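Side-chain contacts in TetR family transcriptional regulator (Streptomyces coelicolor, PDB 6SRN), which probably binds DNA as a transcriptional regulator of the TetR family and holds a furan-carboxylic acid bacterial hormone in a ligand pocket: residues A[98-101]-A[102-106]; A[202-205]-A[206-210]. All coordinates share one frame; numbering follows the deposited sequence.

How the contacts relate
Contact 1 comes first along the chain, where the loop after helix 88-96 runs into helix 102-119: residues 98-101 turn the chain and close it onto the helix's first turn, 102-106. Contact 2 follows about a hundred residues later, wholly inside helix 197-212, where 202-205 meets the next turn, 206-210. The two stand in series, neither nested nor crossed, with centres about 16 Å apart. They nevertheless touch, because the ring of F209 in contact 2 packs against L103 and V106 of contact 1. One contact thus sets the start of helix 102-119, and the other belongs to a helix lying against it and against the second subunit.

Contact 1: A[98-101]-A[102-106]; sequences QGFT and PLETV
T101 places its OG1 between its own backbone N and carbonyl carbon (chi1 67°), and E104 answers with CG beside its backbone N (chi1 -78°) and a chain extended beyond it; together these torsions turn each side chain back to the other's main chain. E104 N donates to T101 OG1 at 3.3 Å, while T101 N donates to E104 OE1 at 3.1 Å, a fairly straight bond that meets the carboxylate on its anti side, slightly out of plane. A weak bond also joins T101 OG1 to E104 OE1. The threonine hydroxyl is gripped from outside as well, by the amide of Q163, which also receives L103 N through its OE1.

One turn along, T101 O serves two donors of T105. The amide T105 N lies nearly along the C=O axis at 2.9 Å, whereas the hydroxyl T105 OG1, also 2.9 Å from T101 O, reaches back to it from above the carbonyl plane.

F100 contributes its ring edge: CD1 is 3.6 Å from E104 OE1, with ring and carboxylate planes 65° apart. Water 1 lies so close to the same oxygen that its bond there is doubtful. What does hold E104 OE1 is the T101 N-H, with the weaker bond from the T101 hydroxyl beside it; the pair limits the carboxylate's rotation and would probably favour its ionised form.

Before the cap, G99 takes up positive phi and completes a Schellman motif ending helix 88-96, and I95 of that helix touches both F100 and T105. The reciprocal pairing of T101 and E104 is a capping box, a classic N-terminal helix cap, here opening helix 102-119 of the TetR-like C-terminal domain.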
ATOM      1  N   GLN A  98      10.060  23.747  18.022  1.00 14.87           N
ATOM      2  CA  GLN A  98      11.525  23.794  17.934  1.00 14.39           C
ATOM      3  C   GLN A  98      12.031  24.607  16.759  1.00 14.44           C
ATOM      4  O   GLN A  98      13.246  24.813  16.606  1.00 15.62           O
ATOM      5  CB  GLN A  98      12.023  22.395  17.918  1.00 15.83           C
ATOM      6  CG  GLN A  98      11.761  21.775  19.262  1.00 17.13           C
ATOM      7  CD  GLN A  98      12.301  20.376  19.288  1.00 18.21           C
ATOM      8  OE1 GLN A  98      11.588  19.410  19.020  1.00 21.74           O
ATOM      9  NE2 GLN A  98      13.578  20.249  19.653  1.00 18.63           N
ATOM     10  N   GLY A  99      11.120  25.147  15.962  1.00 12.22           N
ATOM     11  CA  GLY A  99      11.497  26.060  14.931  1.00 12.07           C
ATOM     12  C   GLY A  99      11.927  25.418  13.650  1.00 10.93           C
ATOM     13  O   GLY A  99      12.566  26.066  12.824  1.00 11.57           O
ATOM     14  N   PHE A 100      11.553  24.156  13.449  1.00 11.30           N
ATOM     15  CA  PHE A 100      11.802  23.555  12.135  1.00 10.37           C
ATOM     16  C   PHE A 100      10.925  24.247  11.063  1.00 11.59           C
ATOM     17  O   PHE A 100       9.814  24.654  11.364  1.00 11.78           O
ATOM     18  CB  PHE A 100      11.635  22.032  12.164  1.00 10.15           C
ATOM     19  CG  PHE A 100      12.714  21.354  12.958  1.00 10.71           C
ATOM     20  CD1 PHE A 100      13.940  21.080  12.395  1.00 10.85           C
ATOM     21  CD2 PHE A 100      12.507  21.038  14.291  1.00 11.09           C
ATOM     22  CE1 PHE A 100      14.919  20.467  13.146  1.00 10.94           C
ATOM     23  CE2 PHE A 100      13.488  20.422  15.044  1.00 11.11           C
ATOM     24  CZ  PHE A 100      14.693  20.132  14.460  1.00 10.72           C
ATOM     25  N   THR A 101      11.460  24.406   9.867  1.00 11.98           N
ATOM     26  CA  THR A 101      10.712  24.995   8.743  1.00 11.90           C
ATOM     27  C   THR A 101       9.532  24.113   8.344  1.00 11.39           C
ATOM     28  O   THR A 101       9.466  22.966   8.745  1.00 10.99           O
ATOM     29  CB  THR A 101      11.594  25.175   7.484  1.00 12.38           C
ATOM     30  OG1 THR A 101      11.992  23.900   6.938  1.00 13.95           O
ATOM     31  CG2 THR A 101      12.818  26.069   7.771  1.00 14.11           C
ATOM     32  N   PRO A 102       8.582  24.681   7.607  1.00 11.02           N
ATOM     33  CA  PRO A 102       7.418  23.878   7.218  1.00 10.94           C
ATOM     34  C   PRO A 102       7.779  22.551   6.545  1.00 10.81           C
ATOM     35  O   PRO A 102       7.263  21.480   6.913  1.00 10.56           O
ATOM     36  CB  PRO A 102       6.676  24.827   6.270  1.00 10.47           C
ATOM     37  CG  PRO A 102       6.923  26.188   6.917  1.00 10.72           C
ATOM     38  CD  PRO A 102       8.379  26.101   7.253  1.00 10.83           C
ATOM     39  N   LEU A 103       8.688  22.560   5.583  1.00 10.61           N
ATOM     40  CA  LEU A 103       9.007  21.335   4.873  1.00 12.32           C
ATOM     41  C   LEU A 103       9.819  20.368   5.762  1.00 11.30           C
ATOM     42  O   LEU A 103       9.619  19.165   5.688  1.00 10.75           O
ATOM     43  CB  LEU A 103       9.827  21.637   3.629  1.00 14.85           C
ATOM     44  CG  LEU A 103       9.250  21.415   2.253  1.00 17.80           C
ATOM     45  CD1 LEU A 103      10.434  21.305   1.288  1.00 17.08           C
ATOM     46  CD2 LEU A 103       8.295  20.266   2.189  1.00 17.55           C
ATOM     47  N   GLU A 104      10.718  20.891   6.604  1.00 11.12           N
ATOM     48  CA  GLU A 104      11.465  20.050   7.574  1.00 11.30           C
ATOM     49  C   GLU A 104      10.524  19.413   8.592  1.00  9.79           C
ATOM     50  O   GLU A 104      10.787  18.317   9.051  1.00 10.98           O
ATOM     51  CB  GLU A 104      12.441  20.916   8.353  1.00 12.27           C
ATOM     52  CG  GLU A 104      13.668  21.243   7.545  1.00 13.98           C
ATOM     53  CD  GLU A 104      14.584  22.138   8.341  1.00 17.49           C
ATOM     54  OE1 GLU A 104      14.058  22.879   9.223  1.00 20.15           O
ATOM     55  OE2 GLU A 104      15.803  22.042   8.164  1.00 21.60           O
ATOM     56  N   THR A 105       9.420  20.074   8.901  1.00  8.90           N
ATOM     57  CA  THR A 105       8.419  19.529   9.830  1.00  9.35           C
ATOM     58  C   THR A 105       7.791  18.302   9.180  1.00  8.74           C
ATOM     59  O   THR A 105       7.643  17.248   9.846  1.00  8.75           O
ATOM     60  CB  THR A 105       7.366  20.587  10.179  1.00  9.66           C
ATOM     61  OG1 THR A 105       8.004  21.671  10.897  1.00 10.51           O
ATOM     62  CG2 THR A 105       6.209  20.036  10.985  1.00 10.47           C
ATOM     63  N   VAL A 106       7.395  18.425   7.923  1.00  8.82           N
ATOM     64  CA  VAL A 106       6.834  17.271   7.172  1.00  9.30           C
ATOM     65  C   VAL A 106       7.860  16.131   7.123  1.00  9.14           C
ATOM     66  O   VAL A 106       7.541  14.962   7.406  1.00  8.44           O
ATOM     67  CB  VAL A 106       6.448  17.667   5.756  1.00 10.00           C
ATOM     68  CG1 VAL A 106       5.924  16.484   4.964  1.00 10.13           C
ATOM     69  CG2 VAL A 106       5.387  18.766   5.749  1.00 10.99           C
TER
HETATM   70  O   HOH W   1      14.815  24.694  10.719  1.00 20.46           O

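Contact 2: A[202-205]-A[206-210]; sequences QELR and ELMFF
Q202-R205 and E206-F210 are consecutive turns of one continuous helix, joined by i to i+4 backbone bonds: E206 N to Q202 O at 3.0 Å, M208 N to L204 O at 3.0 Å and F209 N to R205 O at 2.8 Å. The last is almost straight, at 172°.

The side chains sort onto different faces of the cylinder. On one, R205 and F209 cross at a slant: R205 CG lies 3.7 Å from F209 CD2, and R205 O sits at the edge of the ring, in its plane. With chi1 at 177°, R205 sends CG away from its own N to meet that ring, and the bend at chi3 then folds the guanidinium back to Q202, where R205 NE donates to Q202 OE1 at 2.9 Å. The oxygen is nearly in the guanidinium plane, but the donor stands above the amide plane rather than on a lone pair; NH2 adds a weak bond to the same oxygen. R205 NH1 forms a salt bridge with E107 of helix 102-119, against which F209 also packs.

Helix 197-212 packs through L204 on A180 and M184 of helix 170-192 and meets S176 and M208 of the second subunit, consistent with the four-helix bundle by which TetR-family proteins commonly dimerise. L204 and M208 lie side by side pointing the same way, L204 CD1 at 3.9 Å from M208 CG.

On the acidic side, E206 OE1 receives water 2 at 2.9 Å, and that water also donates to E203 O, tying the two turns together. E206 OE2 pairs with R165 of the second subunit, which also makes a cation-pi contact with the ring of F210, while E203 bridges R200 of its own chain and R175 of the second subunit.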
ATOM      1  N   GLN A 202      14.450   6.368   3.124  1.00  7.32           N
ATOM      2  CA  GLN A 202      15.487   7.310   2.699  1.00  8.93           C
ATOM      3  C   GLN A 202      15.561   7.449   1.210  1.00  8.37           C
ATOM      4  O   GLN A 202      15.609   8.553   0.686  1.00  8.22           O
ATOM      5  CB  GLN A 202      16.837   6.907   3.249  1.00 10.67           C
ATOM      6  CG  GLN A 202      18.002   7.819   2.831  1.00 13.72           C
ATOM      7  CD  GLN A 202      17.655   9.313   2.929  1.00 19.05           C
ATOM      8  OE1 GLN A 202      17.211   9.789   3.974  1.00 22.40           O
ATOM      9  NE2 GLN A 202      17.892  10.073   1.831  1.00 21.86           N
ATOM     10  N   GLU A 203      15.543   6.325   0.497  1.00  7.32           N
ATOM     11  CA  GLU A 203      15.757   6.430  -0.944  1.00  8.34           C
ATOM     12  C   GLU A 203      14.548   7.040  -1.654  1.00  8.14           C
ATOM     13  O   GLU A 203      14.697   7.704  -2.654  1.00  8.56           O
ATOM     14  CB  GLU A 203      16.159   5.075  -1.517  1.00  8.68           C
ATOM     15  CG  GLU A 203      15.107   4.010  -1.511  1.00  8.92           C
ATOM     16  CD  GLU A 203      15.638   2.586  -1.653  1.00  8.83           C
ATOM     17  OE1 GLU A 203      16.882   2.264  -1.586  1.00  8.88           O
ATOM     18  OE2 GLU A 203      14.751   1.731  -1.821  1.00  9.03           O
ATOM     19  N   LEU A 204      13.353   6.784  -1.162  1.00  8.23           N
ATOM     20  CA  LEU A 204      12.148   7.348  -1.760  1.00  8.12           C
ATOM     21  C   LEU A 204      11.981   8.831  -1.339  1.00  9.20           C
ATOM     22  O   LEU A 204      11.658   9.659  -2.194  1.00  9.30           O
ATOM     23  CB  LEU A 204      10.923   6.531  -1.279  1.00  8.31           C
ATOM     24  CG  LEU A 204       9.539   7.117  -1.581  1.00  8.23           C
ATOM     25  CD1 LEU A 204       9.343   7.293  -3.057  1.00  8.10           C
ATOM     26  CD2 LEU A 204       8.461   6.198  -0.978  1.00  8.50           C
ATOM     27  N   ARG A 205      12.164   9.140  -0.068  1.00  9.03           N
ATOM     28  CA  ARG A 205      12.111  10.509   0.482  1.00 10.95           C
ATOM     29  C   ARG A 205      13.088  11.411  -0.263  1.00  9.30           C
ATOM     30  O   ARG A 205      12.767  12.582  -0.593  1.00  8.26           O
ATOM     31  CB  ARG A 205      12.482  10.370   1.936  1.00 13.53           C
ATOM     32  CG  ARG A 205      12.623  11.502   2.878  1.00 18.45           C
ATOM     33  CD  ARG A 205      13.411  10.819   3.988  1.00 20.17           C
ATOM     34  NE  ARG A 205      14.751  11.337   4.068  1.00 20.31           N
ATOM     35  CZ  ARG A 205      15.019  12.582   4.416  1.00 24.35           C
ATOM     36  NH1 ARG A 205      14.028  13.440   4.689  1.00 26.56           N
ATOM     37  NH2 ARG A 205      16.265  12.976   4.496  1.00 25.79           N
ATOM     38  N   GLU A 206      14.264  10.897  -0.595  1.00  8.80           N
ATOM     39  CA  GLU A 206      15.230  11.739  -1.316  1.00  8.59           C
ATOM     40  C   GLU A 206      14.635  12.235  -2.639  1.00  8.03           C
ATOM     41  O   GLU A 206      14.760  13.436  -3.004  1.00  8.18           O
ATOM     42  CB  GLU A 206      16.564  11.002  -1.509  1.00  9.31           C
ATOM     43  CG  GLU A 206      17.690  11.916  -2.006  1.00  9.98           C
ATOM     44  CD  GLU A 206      17.685  12.219  -3.492  1.00 11.20           C
ATOM     45  OE1 GLU A 206      17.148  11.451  -4.337  1.00 12.99           O
ATOM     46  OE2 GLU A 206      18.311  13.269  -3.855  1.00 13.92           O
ATOM     47  N   LEU A 207      13.963  11.351  -3.347  1.00  8.19           N
ATOM     48  CA  LEU A 207      13.311  11.767  -4.585  1.00  8.60           C
ATOM     49  C   LEU A 207      12.147  12.728  -4.324  1.00  8.48           C
ATOM     50  O   LEU A 207      12.025  13.771  -4.962  1.00  8.14           O
ATOM     51  CB  LEU A 207      12.756  10.550  -5.315  1.00  9.05           C
ATOM     52  CG  LEU A 207      13.734   9.462  -5.730  1.00  9.98           C
ATOM     53  CD1 LEU A 207      12.974   8.293  -6.342  1.00 10.25           C
ATOM     54  CD2 LEU A 207      14.758   9.997  -6.704  1.00 10.59           C
ATOM     55  N   MET A 208      11.278  12.388  -3.380  1.00  8.79           N
ATOM     56  CA  MET A 208      10.079  13.202  -3.168  1.00  9.28           C
ATOM     57  C   MET A 208      10.452  14.582  -2.717  1.00  8.39           C
ATOM     58  O   MET A 208       9.887  15.540  -3.222  1.00  8.27           O
ATOM     59  CB  MET A 208       9.168  12.543  -2.148  1.00 10.69           C
ATOM     60  CG  MET A 208       8.810  11.166  -2.636  1.00 13.23           C
ATOM     61  SD  MET A 208       7.505  11.198  -3.839  1.00 19.99           S
ATOM     62  CE  MET A 208       6.034  11.809  -2.952  1.00 15.95           C
ATOM     63  N   PHE A 209      11.363  14.704  -1.761  1.00  7.92           N
ATOM     64  CA  PHE A 209      11.711  16.038  -1.264  1.00  8.13           C
ATOM     65  C   PHE A 209      12.582  16.821  -2.238  1.00  8.03           C
ATOM     66  O   PHE A 209      12.458  18.037  -2.278  1.00  8.01           O
ATOM     67  CB  PHE A 209      12.263  15.976   0.145  1.00  8.53           C
ATOM     68  CG  PHE A 209      11.199  15.735   1.146  1.00  9.68           C
ATOM     69  CD1 PHE A 209      10.439  16.779   1.676  1.00 10.78           C
ATOM     70  CD2 PHE A 209      10.861  14.438   1.466  1.00 10.20           C
ATOM     71  CE1 PHE A 209       9.390  16.510   2.558  1.00 11.99           C
ATOM     72  CE2 PHE A 209       9.843  14.190   2.356  1.00 11.12           C
ATOM     73  CZ  PHE A 209       9.096  15.207   2.872  1.00 11.91           C
ATOM     74  N   PHE A 210      13.342  16.140  -3.084  1.00  7.71           N
ATOM     75  CA  PHE A 210      14.058  16.827  -4.177  1.00  7.94           C
ATOM     76  C   PHE A 210      13.049  17.518  -5.089  1.00  7.67           C
ATOM     77  O   PHE A 210      13.258  18.690  -5.515  1.00  8.55           O
ATOM     78  CB  PHE A 210      14.919  15.880  -4.983  1.00  8.57           C
ATOM     79  CG  PHE A 210      15.659  16.562  -6.088  1.00 10.17           C
ATOM     80  CD1 PHE A 210      15.079  16.729  -7.343  1.00 10.60           C
ATOM     81  CD2 PHE A 210      16.919  17.043  -5.855  1.00 11.43           C
ATOM     82  CE1 PHE A 210      15.770  17.374  -8.358  1.00 11.64           C
ATOM     83  CE2 PHE A 210      17.616  17.689  -6.852  1.00 12.53           C
ATOM     84  CZ  PHE A 210      17.031  17.871  -8.095  1.00 12.32           C
TER
HETATM   85  O   HOH W   2      17.117   8.566  -3.989  1.00 27.08           O